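PDB 5HYZ: SCARECROW-LIKE protein 7 from Oryza sativa Japonica Group, which binds DNA in vitro and, as a homodimer, probably acts as a transcription factor in plant development and resistance to abiotic stress. Local coordinates for residues K110-D115 with R143-P148; E136-R141 with L174-E179; L259-S264 with E364-L369. All blocks are in the same frame, centred on the assembly; numbering follows the deposited sequence.

Overall arrangement
From the N terminus, the chain first enters these contacts on strand 110-118. Helix 122-132 then carries it over to strand 141-148, and contact 1 closes this beta-alpha-beta unit. Contact 2 starts in the loop just before that second strand and closes after helix 157-174, where strand 177-182 begins; its segments alternate with those of contact 1, so the two loops cross. They also touch directly, the backbone of I144 meeting that of E179 and I111 that of R141. Contact 3 comes later, in series, with its centre about 32 Å from that of contact 1. It sets helix 251-272 against strand 366-374, which belongs to the same mixed sheet.

Contact 1: K110-D115 with R143-P148; sequences KIHIVD and RITGVP
Strands 110-118 and 141-148 are the parallel neighbours of a beta-alpha-beta unit in the Rossmann-like sheet of the GRAS domain, and H112, of the predicted VHIID motif I111 to D115, meets R143 of the second strand. Over K110-D115 and R143-P148 the directions differ by 13°, with axes 4.6 Å apart. Five backbone hydrogen bonds form the ladder, from R143 N to I111 O at one end to V147 N to D115 O, 2.8 Å, at the other.

H112, V114, R143 and T145 share one face of the sheet. With CG anti to its backbone N (chi1 -176°), H112 swings its ring toward the second strand, and NE2 meets T145 OG1 at 2.7 Å in the ring plane; either may be the donor. R143 lays its guanidinium over one ring face, its CZ 3.8 Å above the H112 plane and offset toward the rim, with the two planes turned 39° apart. V114 CG2 lies over the rim of the opposite face, so the imidazole sits between two side chains while its edge is bonded. E201 takes both H112 ND1 and R143 NH2, which also reaches L196 O; this shared carboxylate would hold imidazole and guanidinium together and probably favours a proton on ND1.

The other face is apolar around I113 CB and I144 CG1, 4.1 Å apart. There W124 and L127 of helix 122-132 pack on I113, W124 also touches I144, and D115 bonds to W124 and N206. Strand 202-208 flanks K110-D115, while strand 177-182 flanks R143-P148 and brings F178 and F180 against I144.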
loop_
_atom_site.group_PDB
_atom_site.type_symbol
_atom_site.label_atom_id
_atom_site.label_comp_id
_atom_site.label_asym_id
_atom_site.label_seq_id
_atom_site.Cartn_x
_atom_site.Cartn_y
_atom_site.Cartn_z
ATOM N N LYS A 110 -4.503 21.932 -19.530
ATOM C CA LYS A 110 -3.214 22.285 -18.908
ATOM C C LYS A 110 -3.461 22.531 -17.424
ATOM O O LYS A 110 -4.390 23.246 -17.069
ATOM C CB LYS A 110 -2.626 23.555 -19.545
ATOM C CG LYS A 110 -2.414 23.394 -21.041
ATOM C CD LYS A 110 -1.664 24.629 -21.527
ATOM C CE LYS A 110 -1.804 24.814 -23.031
ATOM N NZ LYS A 110 -1.002 26.031 -23.443
ATOM N N ILE A 111 -2.652 21.894 -16.590
ATOM C CA ILE A 111 -2.873 21.925 -15.163
ATOM C C ILE A 111 -1.606 22.367 -14.453
ATOM O O ILE A 111 -0.480 21.931 -14.798
ATOM C CB ILE A 111 -3.299 20.514 -14.663
ATOM C CG1 ILE A 111 -4.727 20.186 -15.232
ATOM C CG2 ILE A 111 -3.336 20.498 -13.097
ATOM C CD1 ILE A 111 -5.170 18.734 -15.002
ATOM N N HIS A 112 -1.765 23.223 -13.449
ATOM C CA HIS A 112 -0.614 23.661 -12.663
ATOM C C HIS A 112 -0.903 23.367 -11.208
ATOM O O HIS A 112 -1.847 23.938 -10.639
ATOM C CB HIS A 112 -0.390 25.160 -12.885
ATOM C CG HIS A 112 0.813 25.702 -12.202
ATOM N ND1 HIS A 112 1.142 27.037 -12.281
ATOM C CD2 HIS A 112 1.751 25.129 -11.409
ATOM C CE1 HIS A 112 2.255 27.255 -11.594
ATOM N NE2 HIS A 112 2.643 26.118 -11.048
ATOM N N ILE A 113 -0.128 22.489 -10.593
ATOM C CA ILE A 113 -0.289 22.152 -9.161
ATOM C C ILE A 113 0.670 22.999 -8.304
ATOM O O ILE A 113 1.856 23.041 -8.601
ATOM C CB ILE A 113 0.077 20.660 -8.914
ATOM C CG1 ILE A 113 -0.771 19.719 -9.785
ATOM C CG2 ILE A 113 -0.010 20.284 -7.404
ATOM C CD1 ILE A 113 -2.271 19.877 -9.553
ATOM N N VAL A 114 0.167 23.655 -7.272
ATOM C CA VAL A 114 1.036 24.344 -6.320
ATOM C C VAL A 114 0.993 23.605 -5.028
ATOM O O VAL A 114 -0.045 23.536 -4.383
ATOM C CB VAL A 114 0.609 25.836 -6.144
ATOM C CG1 VAL A 114 1.607 26.546 -5.117
ATOM C CG2 VAL A 114 0.662 26.502 -7.500
ATOM N N ASP A 115 2.107 23.003 -4.638
ATOM C CA ASP A 115 2.154 22.216 -3.407
ATOM C C ASP A 115 2.869 22.976 -2.295
ATOM O O ASP A 115 4.123 23.119 -2.336
ATOM C CB ASP A 115 2.859 20.853 -3.653
ATOM C CG ASP A 115 2.642 19.870 -2.504
ATOM O OD1 ASP A 115 1.836 20.142 -1.583
ATOM O OD2 ASP A 115 3.231 18.762 -2.517
ATOM N N ARG A 143 2.273 21.115 -14.814
ATOM C CA ARG A 143 3.377 21.753 -14.113
ATOM C C ARG A 143 3.167 21.640 -12.620
ATOM O O ARG A 143 2.025 21.680 -12.153
ATOM C CB ARG A 143 3.443 23.247 -14.500
ATOM C CG ARG A 143 3.819 23.419 -15.940
ATOM C CD ARG A 143 4.394 24.851 -16.110
ATOM N NE ARG A 143 3.386 25.866 -15.896
ATOM C CZ ARG A 143 3.584 27.060 -15.324
ATOM N NH1 ARG A 143 4.753 27.426 -14.818
ATOM N NH2 ARG A 143 2.574 27.897 -15.237
ATOM N N ILE A 144 4.230 21.434 -11.869
ATOM C CA ILE A 144 4.160 21.426 -10.415
ATOM C C ILE A 144 5.156 22.441 -9.847
ATOM O O ILE A 144 6.318 22.497 -10.263
ATOM C CB ILE A 144 4.460 20.005 -9.851
ATOM C CG1 ILE A 144 3.454 19.027 -10.468
ATOM C CG2 ILE A 144 4.344 20.018 -8.311
ATOM C CD1 ILE A 144 3.439 17.680 -9.760
ATOM N N THR A 145 4.666 23.293 -8.954
ATOM C CA THR A 145 5.543 24.211 -8.220
ATOM C C THR A 145 5.556 23.780 -6.767
ATOM O O THR A 145 4.498 23.726 -6.137
ATOM C CB THR A 145 5.027 25.680 -8.353
ATOM O OG1 THR A 145 5.052 26.053 -9.737
ATOM C CG2 THR A 145 5.947 26.588 -7.517
ATOM N N GLY A 146 6.716 23.419 -6.236
ATOM C CA GLY A 146 6.726 22.868 -4.898
ATOM C C GLY A 146 7.456 23.711 -3.869
ATOM O O GLY A 146 8.603 24.105 -4.092
ATOM N N VAL A 147 6.792 23.983 -2.747
ATOM C CA VAL A 147 7.399 24.624 -1.576
ATOM C C VAL A 147 7.727 23.505 -0.600
ATOM O O VAL A 147 6.819 22.726 -0.183
ATOM C CB VAL A 147 6.439 25.626 -0.934
ATOM C CG1 VAL A 147 7.011 26.167 0.351
ATOM C CG2 VAL A 147 6.046 26.754 -1.917
ATOM N N PRO A 148 8.998 23.390 -0.182
ATOM C CA PRO A 148 9.381 22.213 0.601
ATOM C C PRO A 148 8.756 22.238 1.989
ATOM O O PRO A 148 8.677 23.257 2.666
ATOM C CB PRO A 148 10.917 22.320 0.736
ATOM C CG PRO A 148 11.241 23.776 0.455
ATOM C CD PRO A 148 10.154 24.224 -0.554
#

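Contact 2: E136-R141 with L174-E179; sequences EGKPTR and LGVDFE
K138 reaches the C-terminal end of helix 157-174, where its NZ donates to L174 O over 2.7 Å. The bond lies in the carbonyl plane with a C=O...N angle of 159°. The lysine chain leaves the backbone with CG anti to N and bends at chi3 (78°), which turns the ammonium toward the helix end. Y331 of the second subunit also bonds to NZ, so the same amine links the loop, the helix terminus and the dimer partner.

Farther along, D177 sets its CB 3.4 Å from T140 O, and a water lies between D177 OD2, at a doubtfully short distance, and T140 O, which it reaches weakly. R141 and D177 lie side by side without an ion pair: R141 NE and D177 OD2 are 5.5 Å apart, and the aspartate oxygen OD2 instead comes 3.8 Å from R141 CG. The guanidinium goes to E198 and E201. Behind these residues, T140 is held by T109, and L174 packs on L128 and Q129 of helix 122-132.

G175, with positive phi, ends helix 157-174 in a Schellman motif, and the chain then turns into strand 177-182 beside strand 141-148, the helix-to-strand return of a Rossmann-like alpha/beta sheet.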
loop_
_atom_site.group_PDB
_atom_site.type_symbol
_atom_site.label_atom_id
_atom_site.label_comp_id
_atom_site.label_asym_id
_atom_site.label_seq_id
_atom_site.Cartn_x
_atom_site.Cartn_y
_atom_site.Cartn_z
ATOM N N GLU A 136 -11.740 12.783 -19.321
ATOM C CA GLU A 136 -11.625 13.779 -20.347
ATOM C C GLU A 136 -10.416 13.592 -21.254
ATOM O O GLU A 136 -10.212 14.355 -22.191
ATOM C CB GLU A 136 -11.577 15.180 -19.691
ATOM C CG GLU A 136 -12.747 15.481 -18.753
ATOM C CD GLU A 136 -12.623 14.892 -17.306
ATOM O OE1 GLU A 136 -11.644 14.188 -16.963
ATOM O OE2 GLU A 136 -13.531 15.145 -16.479
ATOM N N GLY A 137 -9.591 12.603 -20.965
ATOM C CA GLY A 137 -8.367 12.378 -21.719
ATOM C C GLY A 137 -7.184 13.095 -21.062
ATOM O O GLY A 137 -7.344 14.116 -20.390
ATOM N N LYS A 138 -5.999 12.537 -21.252
ATOM C CA LYS A 138 -4.795 13.041 -20.624
ATOM C C LYS A 138 -4.537 14.522 -20.915
ATOM O O LYS A 138 -4.685 14.978 -22.043
ATOM C CB LYS A 138 -3.670 12.167 -21.114
ATOM C CG LYS A 138 -2.351 12.456 -20.607
ATOM C CD LYS A 138 -1.471 11.208 -20.989
ATOM C CE LYS A 138 -1.038 11.224 -22.447
ATOM N NZ LYS A 138 -0.299 9.915 -22.719
ATOM N N PRO A 139 -4.136 15.300 -19.900
ATOM C CA PRO A 139 -3.779 16.712 -20.143
ATOM C C PRO A 139 -2.616 16.866 -21.115
ATOM O O PRO A 139 -1.813 15.963 -21.188
ATOM C CB PRO A 139 -3.298 17.230 -18.760
ATOM C CG PRO A 139 -3.865 16.308 -17.770
ATOM C CD PRO A 139 -3.980 14.915 -18.490
ATOM N N THR A 140 -2.502 17.994 -21.785
ATOM C CA THR A 140 -1.334 18.194 -22.640
ATOM C C THR A 140 -0.138 18.726 -21.867
ATOM O O THR A 140 0.978 18.603 -22.320
ATOM C CB THR A 140 -1.655 19.137 -23.782
ATOM O OG1 THR A 140 -2.078 20.409 -23.272
ATOM C CG2 THR A 140 -2.754 18.551 -24.604
ATOM N N ARG A 141 -0.350 19.312 -20.686
ATOM C CA ARG A 141 0.794 19.752 -19.900
ATOM C C ARG A 141 0.421 19.752 -18.417
ATOM O O ARG A 141 -0.679 20.203 -18.046
ATOM C CB ARG A 141 1.214 21.197 -20.296
ATOM C CG ARG A 141 2.502 21.674 -19.540
ATOM C CD ARG A 141 2.838 23.160 -19.855
ATOM N NE ARG A 141 1.794 24.086 -19.419
ATOM C CZ ARG A 141 1.904 25.412 -19.454
ATOM N NH1 ARG A 141 3.017 25.938 -19.954
ATOM N NH2 ARG A 141 0.905 26.194 -19.020
ATOM N N LEU A 174 4.456 8.265 -18.903
ATOM C CA LEU A 174 3.078 8.565 -19.301
ATOM C C LEU A 174 2.894 9.302 -20.598
ATOM O O LEU A 174 1.755 9.541 -20.999
ATOM C CB LEU A 174 2.386 9.421 -18.203
ATOM C CG LEU A 174 2.467 8.856 -16.784
ATOM C CD1 LEU A 174 2.099 9.998 -15.773
ATOM C CD2 LEU A 174 1.537 7.668 -16.601
ATOM N N GLY A 175 3.994 9.770 -21.215
ATOM C CA GLY A 175 3.850 10.490 -22.457
ATOM C C GLY A 175 3.266 11.871 -22.225
ATOM O O GLY A 175 2.613 12.424 -23.107
ATOM N N VAL A 176 3.473 12.432 -21.045
ATOM C CA VAL A 176 2.895 13.793 -20.801
ATOM C C VAL A 176 3.959 14.843 -20.607
ATOM O O VAL A 176 4.987 14.563 -19.973
ATOM C CB VAL A 176 1.982 13.843 -19.556
ATOM C CG1 VAL A 176 0.916 12.855 -19.670
ATOM C CG2 VAL A 176 2.731 13.467 -18.358
ATOM N N ASP A 177 3.727 16.033 -21.192
ATOM C CA ASP A 177 4.664 17.174 -21.007
ATOM C C ASP A 177 4.583 17.600 -19.550
ATOM O O ASP A 177 3.470 17.806 -19.039
ATOM C CB ASP A 177 4.296 18.325 -21.950
ATOM C CG ASP A 177 5.313 19.508 -21.934
ATOM O OD1 ASP A 177 6.500 19.330 -21.562
ATOM O OD2 ASP A 177 4.904 20.629 -22.353
ATOM N N PHE A 178 5.732 17.693 -18.888
ATOM C CA PHE A 178 5.730 17.876 -17.434
ATOM C C PHE A 178 6.864 18.805 -16.992
ATOM O O PHE A 178 7.967 18.716 -17.502
ATOM C CB PHE A 178 5.876 16.503 -16.747
ATOM C CG PHE A 178 6.023 16.581 -15.256
ATOM C CD1 PHE A 178 4.888 16.736 -14.444
ATOM C CD2 PHE A 178 7.276 16.480 -14.681
ATOM C CE1 PHE A 178 5.013 16.816 -13.045
ATOM C CE2 PHE A 178 7.444 16.577 -13.287
ATOM C CZ PHE A 178 6.302 16.732 -12.454
ATOM N N GLU A 179 6.625 19.619 -15.967
ATOM C CA GLU A 179 7.695 20.407 -15.351
ATOM C C GLU A 179 7.500 20.420 -13.844
ATOM O O GLU A 179 6.357 20.443 -13.389
ATOM C CB GLU A 179 7.658 21.866 -15.829
ATOM C CG GLU A 179 7.586 21.957 -17.346
ATOM C CD GLU A 179 7.612 23.390 -17.866
ATOM O OE1 GLU A 179 7.356 24.352 -17.088
ATOM O OE2 GLU A 179 7.884 23.543 -19.073
HETATM O O HOH W 1 2.838 21.139 -23.653
#

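Contact 3: L259-S264 with E364-L369; sequences LSYYRS and EKRPLL
L368, Y261 and R366 bury the most surface here, where residues 259-264 of helix 251-272 cross residues 366-368 at -82° with the local axes 9.2 Å apart. L368 fits against two helix residues about one turn apart. Its CD2 lies 3.6 Å from S264 CB and 3.8 Å from Y261 CD1, so one methyl touches both. The backbone of the leucine joins in as well, with L368 O at the edge of the Y261 ring, in its plane, 3.7 Å from Y261 CE1.

Y261 turns its ring along the helix flank, CG anti to the backbone N (chi1 173°), which brings CD1 and CE1 to the strand. R366 arrives at about a right angle to it. The planes of ring and guanidinium are 69° apart, and R366 NH2 comes closest at the base of the tyrosine, 3.6 Å from Y261 CB, so this is no flat stack. R366 CG lies 3.3 Å from S264 OG; beyond it a bend at chi2 turns the rest of the chain toward Y261.

Around them, W363 of strand 358-363 packs on S264 and L368, V244 touches Y261 and R366, and Y89 of helix 89-104 reaches L368. L368 and L369 both face L361 in a classic beta bulge. No hydrogen bond joins the two segments, so the contact is mainly van der Waals: S264 OG and L368 O meet carbon atoms, and R366 NH1 makes a weak bond to E243 O.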
loop_
_atom_site.group_PDB
_atom_site.type_symbol
_atom_site.label_atom_id
_atom_site.label_comp_id
_atom_site.label_asym_id
_atom_site.label_seq_id
_atom_site.Cartn_x
_atom_site.Cartn_y
_atom_site.Cartn_z
ATOM N N LEU A 259 -4.389 14.989 24.790
ATOM C CA LEU A 259 -4.275 13.642 25.361
ATOM C C LEU A 259 -5.178 12.652 24.644
ATOM O O LEU A 259 -4.781 11.548 24.323
ATOM C CB LEU A 259 -4.593 13.647 26.861
ATOM C CG LEU A 259 -4.224 12.337 27.559
ATOM C CD1 LEU A 259 -2.696 12.166 27.615
ATOM C CD2 LEU A 259 -4.835 12.357 28.946
ATOM N N SER A 260 -6.400 13.076 24.340
ATOM C CA SER A 260 -7.313 12.180 23.628
ATOM C C SER A 260 -6.851 11.869 22.176
ATOM O O SER A 260 -6.837 10.710 21.700
ATOM C CB SER A 260 -8.708 12.813 23.610
ATOM O OG SER A 260 -9.488 12.119 22.662
ATOM N N TYR A 261 -6.444 12.929 21.485
ATOM C CA TYR A 261 -5.898 12.796 20.130
ATOM C C TYR A 261 -4.666 11.856 20.060
ATOM O O TYR A 261 -4.591 10.872 19.275
ATOM C CB TYR A 261 -5.564 14.197 19.631
ATOM C CG TYR A 261 -4.836 14.258 18.317
ATOM C CD1 TYR A 261 -5.477 14.001 17.083
ATOM C CD2 TYR A 261 -3.524 14.603 18.298
ATOM C CE1 TYR A 261 -4.733 14.062 15.897
ATOM C CE2 TYR A 261 -2.816 14.690 17.125
ATOM C CZ TYR A 261 -3.418 14.414 15.950
ATOM O OH TYR A 261 -2.561 14.539 14.873
ATOM N N TYR A 262 -3.672 12.142 20.901
ATOM C CA TYR A 262 -2.470 11.315 20.878
ATOM C C TYR A 262 -2.742 9.899 21.407
ATOM O O TYR A 262 -2.072 8.956 21.005
ATOM C CB TYR A 262 -1.327 12.028 21.650
ATOM C CG TYR A 262 -0.680 13.058 20.742
ATOM C CD1 TYR A 262 0.121 12.656 19.674
ATOM C CD2 TYR A 262 -0.951 14.427 20.894
ATOM C CE1 TYR A 262 0.641 13.588 18.795
ATOM C CE2 TYR A 262 -0.413 15.345 20.058
ATOM C CZ TYR A 262 0.382 14.907 18.986
ATOM O OH TYR A 262 0.893 15.809 18.098
ATOM N N ARG A 263 -3.729 9.729 22.282
ATOM C CA ARG A 263 -4.083 8.360 22.697
ATOM C C ARG A 263 -4.475 7.524 21.477
ATOM O O ARG A 263 -3.977 6.411 21.285
ATOM C CB ARG A 263 -5.241 8.358 23.707
ATOM C CG ARG A 263 -5.474 6.958 24.301
ATOM C CD ARG A 263 -6.792 6.799 25.041
ATOM N NE ARG A 263 -7.941 6.847 24.138
ATOM C CZ ARG A 263 -9.215 6.739 24.525
ATOM N NH1 ARG A 263 -9.532 6.561 25.816
ATOM N NH2 ARG A 263 -10.180 6.808 23.612
ATOM N N SER A 264 -5.320 8.095 20.616
ATOM C CA SER A 264 -5.667 7.367 19.372
ATOM C C SER A 264 -4.446 7.089 18.492
ATOM O O SER A 264 -4.276 5.939 18.025
ATOM C CB SER A 264 -6.734 8.143 18.565
ATOM O OG SER A 264 -7.821 8.435 19.406
ATOM N N GLU A 364 -11.069 4.188 16.146
ATOM C CA GLU A 364 -12.137 3.950 17.156
ATOM C C GLU A 364 -13.150 5.099 17.178
ATOM O O GLU A 364 -13.508 5.621 18.234
ATOM C CB GLU A 364 -11.518 3.745 18.552
ATOM C CG GLU A 364 -12.257 2.691 19.380
ATOM C CD GLU A 364 -11.323 2.044 20.389
ATOM O OE1 GLU A 364 -10.989 0.848 20.210
ATOM O OE2 GLU A 364 -10.895 2.750 21.335
ATOM N N LYS A 365 -13.556 5.495 15.980
ATOM C CA LYS A 365 -14.541 6.535 15.708
ATOM C C LYS A 365 -14.151 7.957 16.093
ATOM O O LYS A 365 -14.971 8.856 15.958
ATOM C CB LYS A 365 -15.867 6.152 16.371
ATOM C CG LYS A 365 -16.289 4.760 15.869
ATOM C CD LYS A 365 -17.821 4.565 15.874
ATOM C CE LYS A 365 -18.172 3.086 15.591
ATOM N NZ LYS A 365 -17.488 2.572 14.341
ATOM N N ARG A 366 -12.900 8.167 16.448
ATOM C CA ARG A 366 -12.375 9.493 16.742
ATOM C C ARG A 366 -11.602 10.009 15.509
ATOM O O ARG A 366 -10.594 9.434 15.168
ATOM C CB ARG A 366 -11.465 9.405 17.983
ATOM C CG ARG A 366 -10.254 10.392 18.202
ATOM C CD ARG A 366 -10.539 11.824 17.865
ATOM N NE ARG A 366 -9.670 12.830 18.484
ATOM C CZ ARG A 366 -9.660 14.084 18.035
ATOM N NH1 ARG A 366 -10.428 14.385 16.976
ATOM N NH2 ARG A 366 -8.918 15.034 18.602
ATOM N N PRO A 367 -12.081 11.078 14.899
ATOM C CA PRO A 367 -11.465 11.653 13.688
ATOM C C PRO A 367 -10.030 12.052 13.990
ATOM O O PRO A 367 -9.828 12.706 15.019
ATOM C CB PRO A 367 -12.335 12.895 13.401
ATOM C CG PRO A 367 -13.608 12.658 14.113
ATOM C CD PRO A 367 -13.345 11.748 15.260
ATOM N N LEU A 368 -9.067 11.704 13.132
ATOM C CA LEU A 368 -7.683 12.060 13.380
ATOM C C LEU A 368 -7.097 12.921 12.288
ATOM O O LEU A 368 -6.295 13.833 12.578
ATOM C CB LEU A 368 -6.802 10.823 13.506
ATOM C CG LEU A 368 -7.076 9.932 14.711
ATOM C CD1 LEU A 368 -6.081 8.800 14.741
ATOM C CD2 LEU A 368 -7.051 10.743 16.054
ATOM N N LEU A 369 -7.466 12.618 11.046
ATOM C CA LEU A 369 -6.818 13.359 9.878
ATOM C C LEU A 369 -7.943 13.714 8.934
ATOM O O LEU A 369 -8.655 12.821 8.452
ATOM C CB LEU A 369 -5.790 12.485 9.156
ATOM C CG LEU A 369 -4.754 13.290 8.348
ATOM C CD1 LEU A 369 -3.700 12.333 7.856
ATOM C CD2 LEU A 369 -5.355 13.950 7.163
#